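Local coordinates for protein glycosyl hydrolase family 88 (Pedobacter heparinus, PDB 3WIW) that acts as an unsaturated glucuronyl hydrolase with specificity for heparin, probably releasing unsaturated glucuronyl residues from heparin-derived saccharides, at residues S216-I220 with Q231-G237; P170-D174 with N208-K212; K155-I159 with T200-T204. All coordinates share one frame; numbering follows the deposited sequence.

From the N terminus, contact 3 opens first, at 155-159, and contact 2 opens at 170-174 before contact 3 closes at 200-204. The two therefore cross. Contact 2 closes at 208-212, at the C-terminal end of helix 192-208 and the loop after it. Contact 1 follows in series: it opens at 216-220 and closes the short hairpin at 231-237. Strand 170-172 lies beside strand 219-222, so contacts 1 and 2 share one antiparallel three-stranded sheet and touch through backbone pairs such as Val171 with Ile220. Contact 3 meets contact 2 through Val171, which packs on His201 and Ala158. Together they join this sheet and strand 158-159 to helix 192-208 of the alpha6/alpha6 barrel.

Contact 1: residues S216-I220 with Q231-G237; sequences SYHVI and QRETHQG
Val219 and Glu233 form a hydrogen-bonded antiparallel pair in the beta hairpin of strands 219-222 and 229-233. Val219 N donates to Glu233 O at 2.8 Å, and Glu233 N returns a bond to Val219 O at 2.9 Å. Ile220 and Arg232 make the next, non-hydrogen-bonded pair.

The tight part lies past the strand ends, where the chain from Thr234 to Gly237 bends round the buried His218 ring. With CG opposite the backbone N (chi1 -165°), the ring is carried to the turn and ND1 faces Gln236 N. Gln236 N donates to His218 ND1 at 2.9 Å, 9° out of the ring plane, so ND1 acts as an acceptor. His235 turns a ring edge toward the His218 face in an offset edge-to-face pair, planes 64° apart. The turn itself is an ST motif, with Gly237 N bonded to Thr234 OG1. On its far side His218 NE2 bonds Asp174 OD1, the predicted proton donor, so the hairpin end probably helps to position that carboxylate. A water takes a weak bond from the same NE2 and donates to Gln236 OE1, with the water oxygen 2.7 Å from OE1. Thr234 is itself a predicted substrate-binding residue.

The looser side is at Arg232, which is exposed. Arg211 makes a cation-pi contact with Tyr217. Arg232 CB sits over one face of the same ring, a CH-pi contact 3.7 Å from CB to the ring centroid. Arg232 CG meets Ile220 CD1 at 3.7 Å.

Contact 2: residues P170-D174 with N208-K212; sequences PVIID and NHFRK
The His209 ring pushes its edge against the backbone of Val171 in strand 170-172, an outer strand of the antiparallel three-stranded sheet. Val171 O lies near the ring plane, 3.0 Å from His209 CE1. The carbonyl thus faces a ring edge rather than a face. The CG1 branch of Val171 also reaches CE1, at 3.9 Å. His209 NE2 lies beside the Ile172-Ile173 peptide, but makes no hydrogen bond to Ile173 N, 3.4 Å away. Ile173 adds side-chain packing. Its CG1 is directed opposite its backbone N (chi1 -166°), and a bend at chi2 (72°) then lays CD1 against His209 CD2, 3.9 Å away. The same methyl touches Phe210 CZ at 4.0 Å.

In the next shell, the backbone of His209 pairs with Tyr217, in the segment leading into strand 219-222. That strand also pairs with 170-172 through Val171 and Ile220, while Ile173 pairs with His218. Phe210 meets His270 edge-to-face.

Farther out, the 170-174 segment ends at Asp174, the predicted proton donor. His209 thus packs on the three residues that precede Asp174. Ile173, next to it, is close to Trp250, a predicted substrate-binding residue. The polar end of His209 is tied to the segment entering the middle strand as well: NE2 bonds His218 O, which helps to set the ring's rotation.

Contact 3: residues K155-I159 with T200-T204; sequences KVGAI and THAVT
Gly157 O has the Thr204 hydroxyl close by, with Thr204 OG1 only 2.7 Å away. The same hydroxyl lies 3.0 Å from Thr200 O, one helical turn earlier. Its single proton could serve either carbonyl, and the choice is not settled. Thr200 O also accepts the regular helix bond from Thr204 N. His201 CA adds a CA-H...O contact to Gly157 O at 3.5 Å. The glycine carbonyl thus points at the helix surface between Thr200, His201 and Thr204.

Gly157 adopts a positive phi of 79°, as the first residue of a G1 beta bulge that it forms with Ala158 opposite Asn153. Thr200 CG2 packs on Gly157 CA at 3.8 Å.

The second polar contact is a settled hydrogen bond. Ile159 N donates to His201 ND1 at 2.9 Å, with an N-H...N angle of 159°. The donor lies close to the imidazole plane, so ND1 takes the bond at the ring edge and acts as an acceptor. The ring reaches the strand because CG stands anti to the helix backbone N (chi1 -177°). Ala158 CB lies 3.6 Å from the same ND1.

The contact joins the small hairpin of strands 152-153 and 158-159 to helix 192-208. Helix 175-188 meets His201 through Asn175 and Leu179. Val171 of strand 170-172 packs on both Ala158 and His201, and Tyr222 of strand 219-222 touches Val156 and Thr204.

Contact 1: residues S216-I220 with Q231-G237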
loop_
_atom_site.group_PDB
_atom_site.type_symbol
_atom_site.label_atom_id
_atom_site.label_comp_id
_atom_site.label_asym_id
_atom_site.label_seq_id
_atom_site.Cartn_x
_atom_site.Cartn_y
_atom_site.Cartn_z
ATOM N N SER A 216 -6.681 -14.878 -1.792
ATOM C CA SER A 216 -6.195 -14.866 -0.426
ATOM C C SER A 216 -7.325 -14.669 0.591
ATOM O O SER A 216 -8.307 -13.956 0.315
ATOM C CB SER A 216 -5.109 -13.786 -0.222
ATOM O OG SER A 216 -5.554 -12.506 -0.668
ATOM N N TYR A 217 -7.141 -15.272 1.775
ATOM C CA TYR A 217 -7.875 -14.917 2.988
ATOM C C TYR A 217 -7.419 -13.554 3.493
ATOM O O TYR A 217 -6.336 -13.056 3.129
ATOM C CB TYR A 217 -7.556 -15.925 4.109
ATOM C CG TYR A 217 -8.095 -17.313 3.859
ATOM C CD1 TYR A 217 -9.432 -17.611 4.123
ATOM C CD2 TYR A 217 -7.284 -18.328 3.354
ATOM C CE1 TYR A 217 -9.940 -18.859 3.893
ATOM C CE2 TYR A 217 -7.779 -19.589 3.121
ATOM C CZ TYR A 217 -9.111 -19.851 3.392
ATOM O OH TYR A 217 -9.637 -21.085 3.175
ATOM N N HIS A 218 -8.197 -12.965 4.393
ATOM C CA HIS A 218 -7.724 -11.756 5.049
ATOM C C HIS A 218 -6.855 -12.113 6.262
ATOM O O HIS A 218 -5.700 -11.681 6.344
ATOM C CB HIS A 218 -8.891 -10.831 5.428
ATOM C CG HIS A 218 -8.450 -9.443 5.770
ATOM N ND1 HIS A 218 -9.328 -8.406 5.996
ATOM C CD2 HIS A 218 -7.204 -8.930 5.933
ATOM C CE1 HIS A 218 -8.645 -7.311 6.273
ATOM N NE2 HIS A 218 -7.355 -7.606 6.245
ATOM N N VAL A 219 -7.404 -12.891 7.202
ATOM C CA VAL A 219 -6.750 -13.205 8.466
ATOM C C VAL A 219 -6.490 -14.690 8.587
ATOM O O VAL A 219 -7.391 -15.512 8.405
ATOM C CB VAL A 219 -7.645 -12.803 9.657
ATOM C CG1 VAL A 219 -6.930 -12.994 11.000
ATOM C CG2 VAL A 219 -8.044 -11.380 9.519
ATOM N N ILE A 220 -5.254 -15.033 8.902
ATOM C CA ILE A 220 -4.934 -16.364 9.407
ATOM C C ILE A 220 -4.556 -16.215 10.876
ATOM O O ILE A 220 -3.721 -15.373 11.235
ATOM C CB ILE A 220 -3.763 -16.997 8.620
ATOM C CG1 ILE A 220 -4.106 -17.071 7.116
ATOM C CG2 ILE A 220 -3.409 -18.384 9.170
ATOM C CD1 ILE A 220 -5.263 -17.993 6.777
ATOM N N GLN A 231 -7.390 -20.713 12.506
ATOM C CA GLN A 231 -8.558 -20.185 11.808
ATOM C C GLN A 231 -8.142 -19.469 10.539
ATOM O O GLN A 231 -7.039 -18.931 10.451
ATOM C CB GLN A 231 -9.358 -19.216 12.696
ATOM C CG GLN A 231 -9.810 -19.761 14.053
ATOM C CD GLN A 231 -10.921 -20.796 13.949
ATOM O OE1 GLN A 231 -11.544 -20.957 12.902
ATOM N NE2 GLN A 231 -11.169 -21.505 15.045
ATOM N N ARG A 232 -9.061 -19.446 9.570
ATOM C CA ARG A 232 -8.870 -18.748 8.291
ATOM C C ARG A 232 -10.147 -17.950 8.076
ATOM O O ARG A 232 -11.221 -18.506 7.891
ATOM C CB ARG A 232 -8.648 -19.724 7.128
ATOM C CG ARG A 232 -7.569 -20.769 7.342
ATOM C CD ARG A 232 -7.578 -21.835 6.250
ATOM N NE ARG A 232 -6.499 -22.792 6.456
ATOM C CZ ARG A 232 -6.569 -23.817 7.288
ATOM N NH1 ARG A 232 -5.527 -24.628 7.418
ATOM N NH2 ARG A 232 -7.675 -24.019 7.993
ATOM N N GLU A 233 -10.047 -16.631 8.098
ATOM C CA GLU A 233 -11.255 -15.817 8.128
ATOM C C GLU A 233 -11.067 -14.429 7.551
ATOM O O GLU A 233 -9.947 -13.975 7.331
ATOM C CB GLU A 233 -11.759 -15.722 9.562
ATOM C CG GLU A 233 -10.821 -14.952 10.474
ATOM C CD GLU A 233 -11.241 -14.999 11.932
ATOM O OE1 GLU A 233 -11.019 -13.989 12.645
ATOM O OE2 GLU A 233 -11.773 -16.048 12.363
ATOM N N THR A 234 -12.175 -13.761 7.256
ATOM C CA THR A 234 -12.093 -12.399 6.759
ATOM C C THR A 234 -12.049 -11.398 7.915
ATOM O O THR A 234 -12.363 -11.713 9.065
ATOM C CB THR A 234 -13.236 -12.057 5.791
ATOM O OG1 THR A 234 -12.860 -10.867 5.088
ATOM C CG2 THR A 234 -14.567 -11.827 6.532
ATOM N N HIS A 235 -11.679 -10.173 7.593
ATOM C CA HIS A 235 -11.906 -9.059 8.487
ATOM C C HIS A 235 -12.615 -7.947 7.718
ATOM O O HIS A 235 -13.666 -7.485 8.144
ATOM C CB HIS A 235 -10.603 -8.588 9.138
ATOM C CG HIS A 235 -10.803 -7.517 10.154
ATOM N ND1 HIS A 235 -11.432 -7.745 11.360
ATOM C CD2 HIS A 235 -10.444 -6.211 10.153
ATOM C CE1 HIS A 235 -11.459 -6.622 12.055
ATOM N NE2 HIS A 235 -10.874 -5.676 11.340
ATOM N N GLN A 236 -12.085 -7.554 6.569
ATOM C CA GLN A 236 -12.694 -6.462 5.799
ATOM C C GLN A 236 -13.326 -6.869 4.464
ATOM O O GLN A 236 -13.813 -6.004 3.709
ATOM C CB GLN A 236 -11.713 -5.289 5.656
ATOM C CG GLN A 236 -11.559 -4.585 7.016
ATOM C CD GLN A 236 -10.469 -3.567 7.098
ATOM O OE1 GLN A 236 -9.448 -3.703 6.464
ATOM N NE2 GLN A 236 -10.670 -2.549 7.926
ATOM N N GLY A 237 -13.374 -8.172 4.190
ATOM C CA GLY A 237 -14.057 -8.663 3.005
ATOM C C GLY A 237 -15.488 -9.096 3.248
ATOM O O GLY A 237 -16.019 -8.995 4.352
HETATM O O HOH W 1 -6.999 -4.842 6.967
#

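Contact 2: residues P170-D174 with N208-K212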
loop_
_atom_site.group_PDB
_atom_site.type_symbol
_atom_site.label_atom_id
_atom_site.label_comp_id
_atom_site.label_asym_id
_atom_site.label_seq_id
_atom_site.Cartn_x
_atom_site.Cartn_y
_atom_site.Cartn_z
ATOM N N PRO A 170 -3.028 -13.290 15.325
ATOM C CA PRO A 170 -3.602 -12.967 14.023
ATOM C C PRO A 170 -2.564 -12.390 13.078
ATOM O O PRO A 170 -1.767 -11.517 13.478
ATOM C CB PRO A 170 -4.650 -11.911 14.362
ATOM C CG PRO A 170 -4.054 -11.186 15.578
ATOM C CD PRO A 170 -3.272 -12.235 16.324
ATOM N N VAL A 171 -2.586 -12.856 11.832
ATOM C CA VAL A 171 -1.721 -12.311 10.775
ATOM C C VAL A 171 -2.613 -11.945 9.597
ATOM O O VAL A 171 -3.380 -12.781 9.097
ATOM C CB VAL A 171 -0.669 -13.356 10.329
ATOM C CG1 VAL A 171 0.222 -12.779 9.211
ATOM C CG2 VAL A 171 0.186 -13.775 11.514
ATOM N N ILE A 172 -2.563 -10.692 9.174
ATOM C CA ILE A 172 -3.393 -10.254 8.058
ATOM C C ILE A 172 -2.581 -10.157 6.771
ATOM O O ILE A 172 -1.363 -9.983 6.817
ATOM C CB ILE A 172 -4.136 -8.924 8.371
ATOM C CG1 ILE A 172 -3.204 -7.693 8.453
ATOM C CG2 ILE A 172 -4.931 -9.085 9.659
ATOM C CD1 ILE A 172 -3.957 -6.403 8.857
ATOM N N ILE A 173 -3.250 -10.275 5.630
ATOM C CA ILE A 173 -2.574 -10.227 4.345
ATOM C C ILE A 173 -1.818 -8.885 4.178
ATOM O O ILE A 173 -0.733 -8.840 3.555
ATOM C CB ILE A 173 -3.582 -10.500 3.188
ATOM C CG1 ILE A 173 -2.849 -10.796 1.885
ATOM C CG2 ILE A 173 -4.554 -9.315 2.981
ATOM C CD1 ILE A 173 -2.155 -12.172 1.843
ATOM N N ASP A 174 -2.385 -7.802 4.729
ATOM C CA ASP A 174 -1.781 -6.463 4.628
ATOM C C ASP A 174 -0.349 -6.449 5.203
ATOM O O ASP A 174 0.468 -5.601 4.830
ATOM C CB ASP A 174 -2.595 -5.396 5.375
ATOM C CG ASP A 174 -4.119 -5.600 5.334
ATOM O OD1 ASP A 174 -4.631 -6.735 5.487
ATOM O OD2 ASP A 174 -4.811 -4.567 5.253
ATOM N N ASN A 208 -0.058 -20.277 3.842
ATOM C CA ASN A 208 -1.284 -20.328 4.628
ATOM C C ASN A 208 -2.367 -19.334 4.233
ATOM O O ASN A 208 -3.549 -19.592 4.458
ATOM C CB ASN A 208 -0.953 -20.193 6.117
ATOM C CG ASN A 208 -0.052 -21.297 6.597
ATOM O OD1 ASN A 208 -0.308 -22.477 6.315
ATOM N ND2 ASN A 208 1.007 -20.933 7.310
ATOM N N HIS A 209 -1.987 -18.193 3.667
ATOM C CA HIS A 209 -2.987 -17.181 3.338
ATOM C C HIS A 209 -3.687 -17.404 1.991
ATOM O O HIS A 209 -4.608 -16.673 1.664
ATOM C CB HIS A 209 -2.378 -15.770 3.338
ATOM C CG HIS A 209 -2.672 -14.983 4.574
ATOM N ND1 HIS A 209 -1.845 -14.993 5.678
ATOM C CD2 HIS A 209 -3.673 -14.112 4.850
ATOM C CE1 HIS A 209 -2.354 -14.188 6.596
ATOM N NE2 HIS A 209 -3.457 -13.641 6.121
ATOM N N PHE A 210 -3.253 -18.388 1.214
ATOM C CA PHE A 210 -3.747 -18.563 -0.155
ATOM C C PHE A 210 -4.545 -19.815 -0.353
ATOM O O PHE A 210 -4.162 -20.882 0.120
ATOM C CB PHE A 210 -2.604 -18.462 -1.179
ATOM C CG PHE A 210 -2.030 -17.086 -1.240
ATOM C CD1 PHE A 210 -1.064 -16.661 -0.300
ATOM C CD2 PHE A 210 -2.518 -16.173 -2.166
ATOM C CE1 PHE A 210 -0.586 -15.355 -0.318
ATOM C CE2 PHE A 210 -2.042 -14.879 -2.181
ATOM C CZ PHE A 210 -1.090 -14.459 -1.268
ATOM N N ARG A 211 -5.676 -19.650 -1.033
ATOM C CA ARG A 211 -6.529 -20.763 -1.437
ATOM C C ARG A 211 -5.969 -21.393 -2.707
ATOM O O ARG A 211 -5.049 -20.853 -3.319
ATOM C CB ARG A 211 -7.955 -20.262 -1.685
ATOM C CG ARG A 211 -8.525 -19.534 -0.487
ATOM C CD ARG A 211 -10.022 -19.243 -0.650
ATOM N NE ARG A 211 -10.528 -18.365 0.416
ATOM C CZ ARG A 211 -10.501 -17.030 0.376
ATOM N NH1 ARG A 211 -10.966 -16.335 1.393
ATOM N NH2 ARG A 211 -10.037 -16.398 -0.687
ATOM N N LYS A 212 -6.518 -22.533 -3.131
ATOM C CA LYS A 212 -5.987 -23.216 -4.309
ATOM C C LYS A 212 -6.079 -22.378 -5.587
ATOM O O LYS A 212 -5.256 -22.529 -6.495
ATOM C CB LYS A 212 -6.647 -24.588 -4.503
ATOM C CG LYS A 212 -6.304 -25.588 -3.406
ATOM C CD LYS A 212 -6.546 -27.034 -3.825
ATOM C CE LYS A 212 -8.007 -27.333 -4.092
ATOM N NZ LYS A 212 -8.880 -26.900 -2.962
#

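Contact 3: residues K155-I159 with T200-T204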
loop_
_atom_site.group_PDB
_atom_site.type_symbol
_atom_site.label_atom_id
_atom_site.label_comp_id
_atom_site.label_asym_id
_atom_site.label_seq_id
_atom_site.Cartn_x
_atom_site.Cartn_y
_atom_site.Cartn_z
ATOM N N LYS A 155 8.501 -19.295 16.312
ATOM C CA LYS A 155 7.760 -20.557 16.263
ATOM C C LYS A 155 6.649 -20.547 15.207
ATOM O O LYS A 155 6.393 -21.551 14.543
ATOM C CB LYS A 155 7.201 -20.911 17.647
ATOM C CG LYS A 155 8.294 -21.159 18.702
ATOM C CD LYS A 155 7.694 -21.515 20.054
ATOM C CE LYS A 155 8.704 -21.361 21.182
ATOM N NZ LYS A 155 9.831 -22.318 21.028
ATOM N N VAL A 156 5.986 -19.409 15.054
ATOM C CA VAL A 156 4.965 -19.257 14.027
ATOM C C VAL A 156 5.584 -19.062 12.638
ATOM O O VAL A 156 5.020 -19.499 11.621
ATOM C CB VAL A 156 4.012 -18.074 14.352
ATOM C CG1 VAL A 156 2.978 -17.845 13.231
ATOM C CG2 VAL A 156 3.317 -18.332 15.670
ATOM N N GLY A 157 6.721 -18.377 12.584
ATOM C CA GLY A 157 7.296 -17.973 11.314
ATOM C C GLY A 157 6.616 -16.741 10.716
ATOM O O GLY A 157 6.588 -16.587 9.495
ATOM N N ALA A 158 6.072 -15.853 11.556
ATOM C CA ALA A 158 5.393 -14.647 11.047
ATOM C C ALA A 158 5.386 -13.547 12.098
ATOM O O ALA A 158 5.530 -13.807 13.297
ATOM C CB ALA A 158 3.954 -14.961 10.615
ATOM N N ILE A 159 5.242 -12.311 11.625
ATOM C CA ILE A 159 4.960 -11.151 12.445
ATOM C C ILE A 159 3.499 -11.178 12.876
ATOM O O ILE A 159 2.598 -11.409 12.058
ATOM C CB ILE A 159 5.217 -9.866 11.639
ATOM C CG1 ILE A 159 6.719 -9.747 11.312
ATOM C CG2 ILE A 159 4.683 -8.634 12.395
ATOM C CD1 ILE A 159 7.037 -8.641 10.347
ATOM N N THR A 200 10.941 -15.045 5.927
ATOM C CA THR A 200 10.172 -16.143 6.540
ATOM C C THR A 200 8.672 -15.822 6.604
ATOM O O THR A 200 7.836 -16.666 6.274
ATOM C CB THR A 200 10.702 -16.481 7.934
ATOM O OG1 THR A 200 12.056 -16.920 7.808
ATOM C CG2 THR A 200 9.871 -17.603 8.575
ATOM N N HIS A 201 8.330 -14.602 7.000
ATOM C CA HIS A 201 6.927 -14.189 7.016
ATOM C C HIS A 201 6.289 -14.373 5.631
ATOM O O HIS A 201 5.170 -14.894 5.508
ATOM C CB HIS A 201 6.810 -12.733 7.481
ATOM C CG HIS A 201 5.403 -12.255 7.595
ATOM N ND1 HIS A 201 4.820 -11.961 8.817
ATOM C CD2 HIS A 201 4.440 -12.049 6.660
ATOM C CE1 HIS A 201 3.573 -11.591 8.625
ATOM N NE2 HIS A 201 3.316 -11.623 7.322
ATOM N N ALA A 202 6.988 -13.943 4.585
ATOM C CA ALA A 202 6.477 -14.072 3.223
ATOM C C ALA A 202 6.284 -15.546 2.847
ATOM O O ALA A 202 5.294 -15.886 2.172
ATOM C CB ALA A 202 7.406 -13.369 2.229
ATOM N N VAL A 203 7.213 -16.408 3.229
ATOM C CA VAL A 203 7.082 -17.838 2.938
ATOM C C VAL A 203 5.900 -18.464 3.690
ATOM O O VAL A 203 5.065 -19.162 3.093
ATOM C CB VAL A 203 8.403 -18.594 3.224
ATOM C CG1 VAL A 203 8.198 -20.090 3.066
ATOM C CG2 VAL A 203 9.503 -18.108 2.273
ATOM N N THR A 204 5.791 -18.182 4.988
ATOM C CA THR A 204 4.689 -18.704 5.792
ATOM C C THR A 204 3.331 -18.240 5.207
ATOM O O THR A 204 2.388 -19.022 5.078
ATOM C CB THR A 204 4.842 -18.183 7.222
ATOM O OG1 THR A 204 6.116 -18.605 7.735
ATOM C CG2 THR A 204 3.715 -18.678 8.133
#